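Side-chain contacts in UDP-N-acetylglucosamine 2-epimerase (Methanocaldococcus jannaschii, PDB 4NES), which probably catalyses the reversible epimerization at C-2 of UDP-N-acetylglucosamine to UDP-N-acetylmannosamine, the activated donor of N-acetylmannosamine residues: residues A[204-208]-A[209-213]; A[219-222]-A[223-227]; A[238-241]-A[242-246]. All blocks are in the same frame, centred on the assembly; numbering follows the deposited sequence.

Contact 1 (A[204-208]-A[209-213]); sequences LTLHR and AENVD. With UDP (uridine-5'-diphosphate), chain C; UD1 (uridine-diphosphate-N-acetylglucosamine), chain B.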
# COMPACT_ATOMS: atom_id res chain seq x y z
N LEU A 204 -5.04 15.59 29.43
CA LEU A 204 -4.06 14.69 28.83
C LEU A 204 -4.70 13.51 28.11
O LEU A 204 -5.60 12.87 28.65
CB LEU A 204 -3.12 14.17 29.92
CG LEU A 204 -2.11 13.07 29.56
CD1 LEU A 204 -1.04 13.58 28.61
CD2 LEU A 204 -1.48 12.51 30.84
N THR A 205 -4.24 13.23 26.89
CA THR A 205 -4.50 11.94 26.25
C THR A 205 -3.19 11.42 25.66
O THR A 205 -2.37 12.21 25.23
CB THR A 205 -5.60 11.96 25.14
OG1 THR A 205 -5.08 12.56 23.94
CG2 THR A 205 -6.87 12.67 25.61
N LEU A 206 -3.01 10.11 25.65
CA LEU A 206 -1.77 9.52 25.17
C LEU A 206 -2.07 8.12 24.67
O LEU A 206 -2.51 7.28 25.45
CB LEU A 206 -0.74 9.43 26.31
CG LEU A 206 0.69 9.08 25.88
CD1 LEU A 206 1.37 10.32 25.32
CD2 LEU A 206 1.48 8.50 27.04
N HIS A 207 -1.79 7.85 23.39
CA HIS A 207 -2.02 6.50 22.86
C HIS A 207 -1.21 6.09 21.63
O HIS A 207 -1.41 4.99 21.12
CB HIS A 207 -3.52 6.26 22.57
CG HIS A 207 -4.02 6.90 21.31
ND1 HIS A 207 -4.47 8.20 21.26
CD2 HIS A 207 -4.16 6.40 20.06
CE1 HIS A 207 -4.85 8.48 20.02
NE2 HIS A 207 -4.67 7.41 19.28
N ARG A 208 -0.31 6.94 21.13
CA ARG A 208 0.49 6.55 19.96
C ARG A 208 1.25 5.28 20.28
O ARG A 208 1.82 5.15 21.37
CB ARG A 208 1.50 7.63 19.58
CG ARG A 208 0.91 8.94 19.05
CD ARG A 208 0.74 8.96 17.53
NE ARG A 208 -0.26 8.02 17.03
CZ ARG A 208 -1.57 8.23 17.06
NH1 ARG A 208 -2.08 9.33 17.60
NH2 ARG A 208 -2.38 7.30 16.55
N ALA A 209 1.29 4.34 19.33
CA ALA A 209 1.99 3.08 19.54
C ALA A 209 3.44 3.33 19.96
O ALA A 209 3.96 2.66 20.87
CB ALA A 209 1.94 2.23 18.27
N GLU A 210 4.09 4.29 19.31
CA GLU A 210 5.51 4.54 19.56
C GLU A 210 5.77 5.12 20.95
O GLU A 210 6.91 5.11 21.44
CB GLU A 210 6.10 5.44 18.47
CG GLU A 210 5.36 6.76 18.28
CD GLU A 210 4.23 6.70 17.24
OE1 GLU A 210 3.69 5.61 16.95
OE2 GLU A 210 3.88 7.77 16.71
N ASN A 211 4.73 5.63 21.60
CA ASN A 211 4.85 6.19 22.95
C ASN A 211 4.45 5.23 24.06
O ASN A 211 5.02 5.27 25.15
CB ASN A 211 3.98 7.44 23.10
CG ASN A 211 4.63 8.68 22.54
OD1 ASN A 211 5.85 8.78 22.45
ND2 ASN A 211 3.80 9.66 22.18
N VAL A 212 3.45 4.39 23.81
CA VAL A 212 2.90 3.60 24.90
C VAL A 212 3.31 2.13 24.84
O VAL A 212 3.22 1.42 25.83
CB VAL A 212 1.35 3.72 25.01
CG1 VAL A 212 0.91 5.20 25.07
CG2 VAL A 212 0.66 3.01 23.83
N ASP A 213 3.78 1.68 23.67
CA ASP A 213 4.25 0.30 23.53
C ASP A 213 5.71 0.16 23.96
O ASP A 213 6.21 -0.95 24.11
CB ASP A 213 4.15 -0.19 22.09
CG ASP A 213 2.72 -0.33 21.59
OD1 ASP A 213 1.75 -0.12 22.36
OD2 ASP A 213 2.57 -0.66 20.40
N1 UDP C . -12.12 12.00 21.91
C2 UDP C . -13.30 11.75 22.54
N3 UDP C . -13.29 11.29 23.81
C4 UDP C . -12.15 11.06 24.49
C5 UDP C . -10.92 11.30 23.87
C6 UDP C . -10.94 11.77 22.55
O2 UDP C . -14.37 11.95 21.96
O4 UDP C . -12.20 10.58 25.79
C1' UDP C . -12.06 12.46 20.51
C2' UDP C . -11.41 13.71 20.23
O2' UDP C . -12.27 14.79 20.52
C3' UDP C . -11.03 13.59 18.82
C4' UDP C . -10.84 12.16 18.63
O4' UDP C . -11.24 11.52 19.82
O3' UDP C . -12.00 14.05 17.92
C5' UDP C . -9.42 11.77 18.39
O5' UDP C . -9.26 10.37 18.34
PA UDP C . -7.93 9.65 18.83
O1A UDP C . -8.33 8.34 19.49
O2A UDP C . -7.18 10.56 19.77
O3A UDP C . -7.08 9.27 17.56
PB UDP C . -6.19 10.08 16.56
O1B UDP C . -6.84 11.42 16.24
O2B UDP C . -4.81 10.24 17.15
O3B UDP C . -6.15 9.17 15.36
C1' UD1 B . -6.00 2.85 16.34
C2' UD1 B . -5.28 3.44 15.17
C3' UD1 B . -4.77 4.77 15.47
C4' UD1 B . -5.80 5.68 15.98
C5' UD1 B . -6.56 5.04 17.11
C6' UD1 B . -7.74 5.84 17.53
C7' UD1 B . -4.14 1.68 13.69
C8' UD1 B . -2.90 0.88 13.44
N2' UD1 B . -4.12 2.58 14.82
O1' UD1 B . -5.12 2.70 17.39
O3' UD1 B . -4.17 5.33 14.29
O4' UD1 B . -5.22 6.89 16.44
O5' UD1 B . -7.07 3.77 16.72
O6' UD1 B . -8.06 5.74 18.87
O7' UD1 B . -5.13 1.57 12.96
N1 UD1 B . -8.86 -1.72 22.44
C2 UD1 B . -9.92 -1.94 23.21
N3 UD1 B . -11.14 -1.64 22.78
C4 UD1 B . -11.34 -1.13 21.56
C5 UD1 B . -10.26 -0.89 20.73
C6 UD1 B . -8.99 -1.19 21.20
O2 UD1 B . -9.78 -2.41 24.33
O4 UD1 B . -12.60 -0.83 21.14
C1B UD1 B . -7.48 -2.03 22.91
C2B UD1 B . -7.06 -3.43 22.69
O2' UD1 B . -6.24 -3.84 23.76
C3B UD1 B . -6.30 -3.37 21.47
C4B UD1 B . -5.60 -2.06 21.61
O4B UD1 B . -6.52 -1.20 22.26
O3B UD1 B . -5.40 -4.44 21.28
C5B UD1 B . -5.21 -1.47 20.30
O5B UD1 B . -6.25 -1.38 19.36
PA UD1 B . -5.93 -1.03 17.88
O1A UD1 B . -5.01 -2.08 17.32
O2A UD1 B . -7.21 -0.93 17.12
O3A UD1 B . -5.11 0.31 17.85
PB UD1 B . -5.39 1.70 18.58
O1B UD1 B . -4.31 1.90 19.59
O2B UD1 B . -6.81 1.78 19.07
O HOH W 1 0.93 5.48 16.53
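The chain passes from strand 201-205 into the short helix 209-212 at Arg208, whose O accepts from both Val212 N (3.0 Å) and Asn211 N. Arg208 itself occupies the N-cap position. Its side chain bends at chi2 and chi3 (-90° and 67°) instead of running straight out, which brings NH1 and NH2 to the two nucleotides. There the group works along its edge: NH1 donates to UDP O2B at 2.9 Å, while NH2 reaches UD1 O4' and also pairs with Glu129. Glu210 runs alongside the arginine, and its OE2 rests on the aliphatic part, 3.5 Å from Arg208 CD. The two charged groups are too far apart for a salt bridge (Arg208 NE to Glu210 OE2 4.2 Å), and their planes are turned 52° from each other; a water joins them, accepting from Arg208 NE and Ala209 N and donating to Glu210 OE1. His207 uses its ring edge: NE2 donates to UD1 O4' at 2.9 Å in a nearly straight bond, so one sugar hydroxyl is gripped by both neighbouring residues. His207 CE1 comes within 3.1 Å of UDP O2A. Leu206 and Val212 run antiparallel to each other, CD2 of the leucine 3.9 Å from Val212 CG1, and Leu206 CD1 meets the amide of Asn211, which is tied to Arg217, Asp287 and Leu305. Asp287 also accepts from the backbone N-H groups of His207 and Arg208. A turn from the C-terminal end of a parallel strand into a helix, with its residues facing a nucleotide, is characteristic of the Rossmann-like domains of the GT-B fold; here it carries the probable active-site histidine, His207.

Contact 2 (A[219-222]-A[223-227]); sequences KNIV and EGIFE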
# COMPACT_ATOMS: atom_id res chain seq x y z
N LYS A 219 7.56 5.53 30.44
CA LYS A 219 8.08 5.93 31.74
C LYS A 219 8.54 7.39 31.73
O LYS A 219 8.25 8.15 32.66
CB LYS A 219 9.23 5.02 32.16
CG LYS A 219 10.05 5.58 33.31
CD LYS A 219 11.15 4.63 33.73
CE LYS A 219 10.58 3.39 34.39
NZ LYS A 219 11.65 2.45 34.81
N ASN A 220 9.24 7.78 30.67
CA ASN A 220 9.71 9.16 30.54
C ASN A 220 8.56 10.17 30.53
O ASN A 220 8.66 11.23 31.13
CB ASN A 220 10.56 9.33 29.28
CG ASN A 220 11.98 8.87 29.47
OD1 ASN A 220 12.44 8.71 30.60
ND2 ASN A 220 12.69 8.66 28.37
N ILE A 221 7.49 9.83 29.82
CA ILE A 221 6.33 10.71 29.73
C ILE A 221 5.62 10.81 31.08
O ILE A 221 5.28 11.91 31.53
CB ILE A 221 5.36 10.23 28.64
CG1 ILE A 221 5.97 10.48 27.26
CG2 ILE A 221 4.01 10.96 28.75
CD1 ILE A 221 5.28 9.74 26.15
N VAL A 222 5.40 9.67 31.74
CA VAL A 222 4.83 9.67 33.08
C VAL A 222 5.66 10.51 34.07
O VAL A 222 5.10 11.31 34.82
CB VAL A 222 4.63 8.24 33.61
CG1 VAL A 222 4.27 8.26 35.10
CG2 VAL A 222 3.54 7.53 32.82
N GLU A 223 6.98 10.34 34.04
CA GLU A 223 7.90 11.15 34.84
C GLU A 223 7.67 12.63 34.55
O GLU A 223 7.57 13.45 35.47
CB GLU A 223 9.35 10.80 34.51
CG GLU A 223 10.28 10.59 35.70
CD GLU A 223 10.74 11.87 36.38
OE1 GLU A 223 11.95 12.17 36.31
OE2 GLU A 223 9.90 12.57 36.99
N GLY A 224 7.59 12.96 33.27
CA GLY A 224 7.33 14.32 32.84
C GLY A 224 6.04 14.88 33.41
O GLY A 224 6.00 16.02 33.86
N ILE A 225 4.97 14.08 33.39
CA ILE A 225 3.70 14.53 33.93
C ILE A 225 3.79 14.75 35.45
O ILE A 225 3.30 15.76 35.96
CB ILE A 225 2.55 13.56 33.59
CG1 ILE A 225 2.36 13.47 32.07
CG2 ILE A 225 1.27 14.00 34.27
CD1 ILE A 225 1.94 14.78 31.42
N PHE A 226 4.42 13.82 36.16
CA PHE A 226 4.63 13.96 37.60
C PHE A 226 5.35 15.28 37.92
O PHE A 226 5.03 15.96 38.90
CB PHE A 226 5.47 12.80 38.13
CG PHE A 226 4.67 11.61 38.58
CD1 PHE A 226 3.81 10.95 37.71
CD2 PHE A 226 4.82 11.11 39.86
CE1 PHE A 226 3.09 9.85 38.13
CE2 PHE A 226 4.10 10.00 40.28
CZ PHE A 226 3.24 9.37 39.41
N GLU A 227 6.31 15.63 37.07
CA GLU A 227 7.11 16.83 37.29
C GLU A 227 6.35 18.13 37.02
O GLU A 227 6.49 19.10 37.76
CB GLU A 227 8.37 16.76 36.43
CG GLU A 227 9.57 17.43 37.04
CD GLU A 227 10.84 16.96 36.39
OE1 GLU A 227 11.26 15.82 36.67
OE2 GLU A 227 11.42 17.73 35.60
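Val222 and Phe226 project together from one face of helix 215-232, a turn apart. The valine meets the ring with a single methyl, CG1, which lies 3.6 Å from Phe226 CE1 on one flank of the aromatic group. That methyl is set anti to its own nitrogen (chi1 170°), hence beside the carbonyl carbon and turned along the helix to the phenylalanine. The same flank of the ring also leans over the backbone, with Phe226 CD1 3.2 Å from Val222 O. Val222 O is at the same time the acceptor for Phe226 N at 2.9 Å, so the one carbonyl oxygen meets both the N-H and the ring of Phe226. Leu257 of helix 254-259 touches both side chains, and an alanine in place of Phe226 would probably leave Val222 CG1 without its ring contact and open a gap beside Leu257. Helix 215-232 is the main helix of the beta-alpha-beta crossover that joins the neighbouring parallel strands 201-205 and 235-239 of the second sheet. Its buried side is marked by Ile221 and Ile225, whose side chains are only loosely in touch with each other, Ile221 CG2 lying 4.5 Å from Ile225 CG1. The first packs on Leu206 and the second on Leu204. Ile225 CG1 instead comes down close to the backbone, 3.4 Å from Ile221 O, which accepts from Ile225 N. On the polar side Glu223 CB rests 3.4 Å from Lys219 O, and the Glu223 carboxylate pairs with Lys327. Glu227, one turn further on, shares that lysine, and Asn220 donates through ND2 to Asp325.

Contact 3 (A[238-241]-A[242-246]); sequences FSIH and PRTKK. With UD1 (uridine-diphosphate-N-acetylglucosamine), chain B; UDP (uridine-5'-diphosphate), chain C.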
# COMPACT_ATOMS: atom_id res chain seq x y z
N PHE A 238 -6.87 12.89 32.86
CA PHE A 238 -6.29 11.97 31.89
C PHE A 238 -7.38 11.03 31.39
O PHE A 238 -7.83 10.15 32.13
CB PHE A 238 -5.16 11.19 32.59
CG PHE A 238 -4.39 10.21 31.70
CD1 PHE A 238 -4.46 10.26 30.32
CD2 PHE A 238 -3.58 9.25 32.30
CE1 PHE A 238 -3.74 9.35 29.55
CE2 PHE A 238 -2.87 8.34 31.53
CZ PHE A 238 -2.94 8.39 30.15
N SER A 239 -7.83 11.23 30.15
CA SER A 239 -8.73 10.27 29.50
C SER A 239 -7.86 9.18 28.91
O SER A 239 -7.07 9.45 28.00
CB SER A 239 -9.55 10.94 28.40
OG SER A 239 -10.25 9.97 27.65
N ILE A 240 -7.99 7.95 29.41
CA ILE A 240 -7.04 6.89 29.10
C ILE A 240 -7.55 5.88 28.06
O ILE A 240 -8.50 5.13 28.30
CB ILE A 240 -6.56 6.19 30.40
CG1 ILE A 240 -5.51 5.12 30.09
CG2 ILE A 240 -7.73 5.62 31.17
CD1 ILE A 240 -4.91 4.53 31.35
N HIS A 241 -6.89 5.87 26.91
CA HIS A 241 -7.21 4.97 25.81
C HIS A 241 -7.00 3.54 26.27
O HIS A 241 -6.09 3.28 27.06
CB HIS A 241 -6.25 5.30 24.66
CG HIS A 241 -6.57 4.63 23.36
ND1 HIS A 241 -6.40 3.27 23.15
CD2 HIS A 241 -6.97 5.14 22.17
CE1 HIS A 241 -6.72 2.98 21.90
NE2 HIS A 241 -7.06 4.10 21.28
N PRO A 242 -7.83 2.59 25.81
CA PRO A 242 -7.66 1.22 26.29
C PRO A 242 -6.31 0.58 25.95
O PRO A 242 -5.83 -0.25 26.73
CB PRO A 242 -8.81 0.46 25.63
CG PRO A 242 -9.23 1.32 24.46
CD PRO A 242 -9.01 2.74 24.95
N ARG A 243 -5.70 0.94 24.83
CA ARG A 243 -4.34 0.46 24.55
C ARG A 243 -3.40 0.91 25.66
O ARG A 243 -2.59 0.13 26.17
CB ARG A 243 -3.85 1.04 23.22
CG ARG A 243 -2.55 0.44 22.73
CD ARG A 243 -1.89 1.32 21.68
NE ARG A 243 -0.82 0.59 21.00
CZ ARG A 243 -0.94 -0.00 19.82
NH1 ARG A 243 -2.09 0.04 19.15
NH2 ARG A 243 0.09 -0.65 19.30
N THR A 244 -3.51 2.18 26.02
CA THR A 244 -2.62 2.78 27.00
C THR A 244 -2.82 2.20 28.40
O THR A 244 -1.85 1.99 29.12
CB THR A 244 -2.81 4.29 26.99
OG1 THR A 244 -2.66 4.74 25.64
CG2 THR A 244 -1.78 4.98 27.89
N LYS A 245 -4.08 1.95 28.76
CA LYS A 245 -4.35 1.30 30.05
C LYS A 245 -3.67 -0.06 30.11
O LYS A 245 -3.05 -0.41 31.12
CB LYS A 245 -5.86 1.16 30.25
CG LYS A 245 -6.24 0.63 31.64
CD LYS A 245 -7.74 0.71 31.87
CE LYS A 245 -8.07 0.40 33.33
NZ LYS A 245 -9.51 0.59 33.62
N LYS A 246 -3.77 -0.81 29.01
CA LYS A 246 -3.22 -2.16 28.94
C LYS A 246 -1.70 -2.10 29.07
O LYS A 246 -1.10 -2.89 29.81
CB LYS A 246 -3.63 -2.84 27.64
CG LYS A 246 -2.97 -4.19 27.40
CD LYS A 246 -3.49 -4.83 26.13
CE LYS A 246 -3.00 -4.09 24.90
NZ LYS A 246 -3.50 -4.76 23.66
C1' UD1 B . -6.00 2.85 16.34
C2' UD1 B . -5.28 3.44 15.17
C3' UD1 B . -4.77 4.77 15.47
C4' UD1 B . -5.80 5.68 15.98
C5' UD1 B . -6.56 5.04 17.11
C6' UD1 B . -7.74 5.84 17.53
C7' UD1 B . -4.14 1.68 13.69
C8' UD1 B . -2.90 0.88 13.44
N2' UD1 B . -4.12 2.58 14.82
O1' UD1 B . -5.12 2.70 17.39
O3' UD1 B . -4.17 5.33 14.29
O4' UD1 B . -5.22 6.89 16.44
O5' UD1 B . -7.07 3.77 16.72
O6' UD1 B . -8.06 5.74 18.87
O7' UD1 B . -5.13 1.57 12.96
N1 UD1 B . -8.86 -1.72 22.44
C2 UD1 B . -9.92 -1.94 23.21
N3 UD1 B . -11.14 -1.64 22.78
C4 UD1 B . -11.34 -1.13 21.56
C5 UD1 B . -10.26 -0.89 20.73
C6 UD1 B . -8.99 -1.19 21.20
O2 UD1 B . -9.78 -2.41 24.33
O4 UD1 B . -12.60 -0.83 21.14
C1B UD1 B . -7.48 -2.03 22.91
C2B UD1 B . -7.06 -3.43 22.69
O2' UD1 B . -6.24 -3.84 23.76
C3B UD1 B . -6.30 -3.37 21.47
C4B UD1 B . -5.60 -2.06 21.61
O4B UD1 B . -6.52 -1.20 22.26
O3B UD1 B . -5.40 -4.44 21.28
C5B UD1 B . -5.21 -1.47 20.30
O5B UD1 B . -6.25 -1.38 19.36
PA UD1 B . -5.93 -1.03 17.88
O1A UD1 B . -5.01 -2.08 17.32
O2A UD1 B . -7.21 -0.93 17.12
O3A UD1 B . -5.11 0.31 17.85
PB UD1 B . -5.39 1.70 18.58
O1B UD1 B . -4.31 1.90 19.59
O2B UD1 B . -6.81 1.78 19.07
N1 UDP C . -12.12 12.00 21.91
C2 UDP C . -13.30 11.75 22.54
N3 UDP C . -13.29 11.29 23.81
C4 UDP C . -12.15 11.06 24.49
C5 UDP C . -10.92 11.30 23.87
C6 UDP C . -10.94 11.77 22.55
O2 UDP C . -14.37 11.95 21.96
O4 UDP C . -12.20 10.58 25.79
C1' UDP C . -12.06 12.46 20.51
C2' UDP C . -11.41 13.71 20.23
O2' UDP C . -12.27 14.79 20.52
C3' UDP C . -11.03 13.59 18.82
C4' UDP C . -10.84 12.16 18.63
O4' UDP C . -11.24 11.52 19.82
O3' UDP C . -12.00 14.05 17.92
C5' UDP C . -9.42 11.77 18.39
O5' UDP C . -9.26 10.37 18.34
PA UDP C . -7.93 9.65 18.83
O1A UDP C . -8.33 8.34 19.49
O2A UDP C . -7.18 10.56 19.77
O3A UDP C . -7.08 9.27 17.56
PB UDP C . -6.19 10.08 16.56
O1B UDP C . -6.84 11.42 16.24
O2B UDP C . -4.81 10.24 17.15
O3B UDP C . -6.15 9.17 15.36
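His241 caps its own helix with an imidazole nitrogen: ND1 accepts from Arg243 N at 3.0 Å, the donor lying only 2° out of the ring plane. With CG anti to the backbone nitrogen (chi1 -170°), the ring is brought over the start of helix 242-250, and the bond to the backbone fixes its rotation. Its other nitrogen, NE2, donates to UD1 O6' at 3.1 Å in a bent bond (139°), so one ring ties the helix N-terminus to the ligand. His241 O meanwhile starts the helical bonding by accepting from Lys245 N. Pro242 turns its ring towards the uracil of UD1, its CB 3.3 Å from UD1 O2. The extended Arg243 chain runs from beside the ribose to the diphosphate, where NH1 donates to UD1 O1B at 2.9 Å; NH2 is taken by Asp213. Lys246 NZ reaches the ribose, bonding UD1 O2' and, weakly, O3B. Arg243 probably offsets the charge of the diphosphate, and Lys246 holds the ribose. The rest is carbon packing: Ile240 lies transverse to Lys245, Ile240 CD1 3.5 Å from Lys245 CA, while Thr244 CG2 meets the edge of Phe238. Ser239 points instead to the second nucleotide, its OG donating to UDP O4 at 2.8 Å. Strand 235-239 runs between 201-205 and 263-266 in the parallel sheet, helix 254-259 packs on Phe238, Ile240 and Lys245, and helix 209-212 lies against Arg243 and Thr244.

Overall arrangement
Contacts 1 and 3 are similar strand-to-helix turns at the ends of neighbouring parallel strands, their centres 8 Å apart, and both touch UDP and UD1. They are joined by the stacked rings of His207 and His241, by a salt bridge from Asp213 OD2 to Arg243 NH2 (2.7 Å) and by a probable hydrogen bond between Leu206 O and Thr244 OG1. Contact 2 lies 13 Å from contact 1 between centres and meets it by packing, as where Leu206 CD2 lies 3.9 Å from Ile221 CG2. Its nearest atoms stay about 7 Å from contact 3. The Ile221 side chain remains about 10 Å from that of His207, the probable active-site residue, and about 14 Å from UDP.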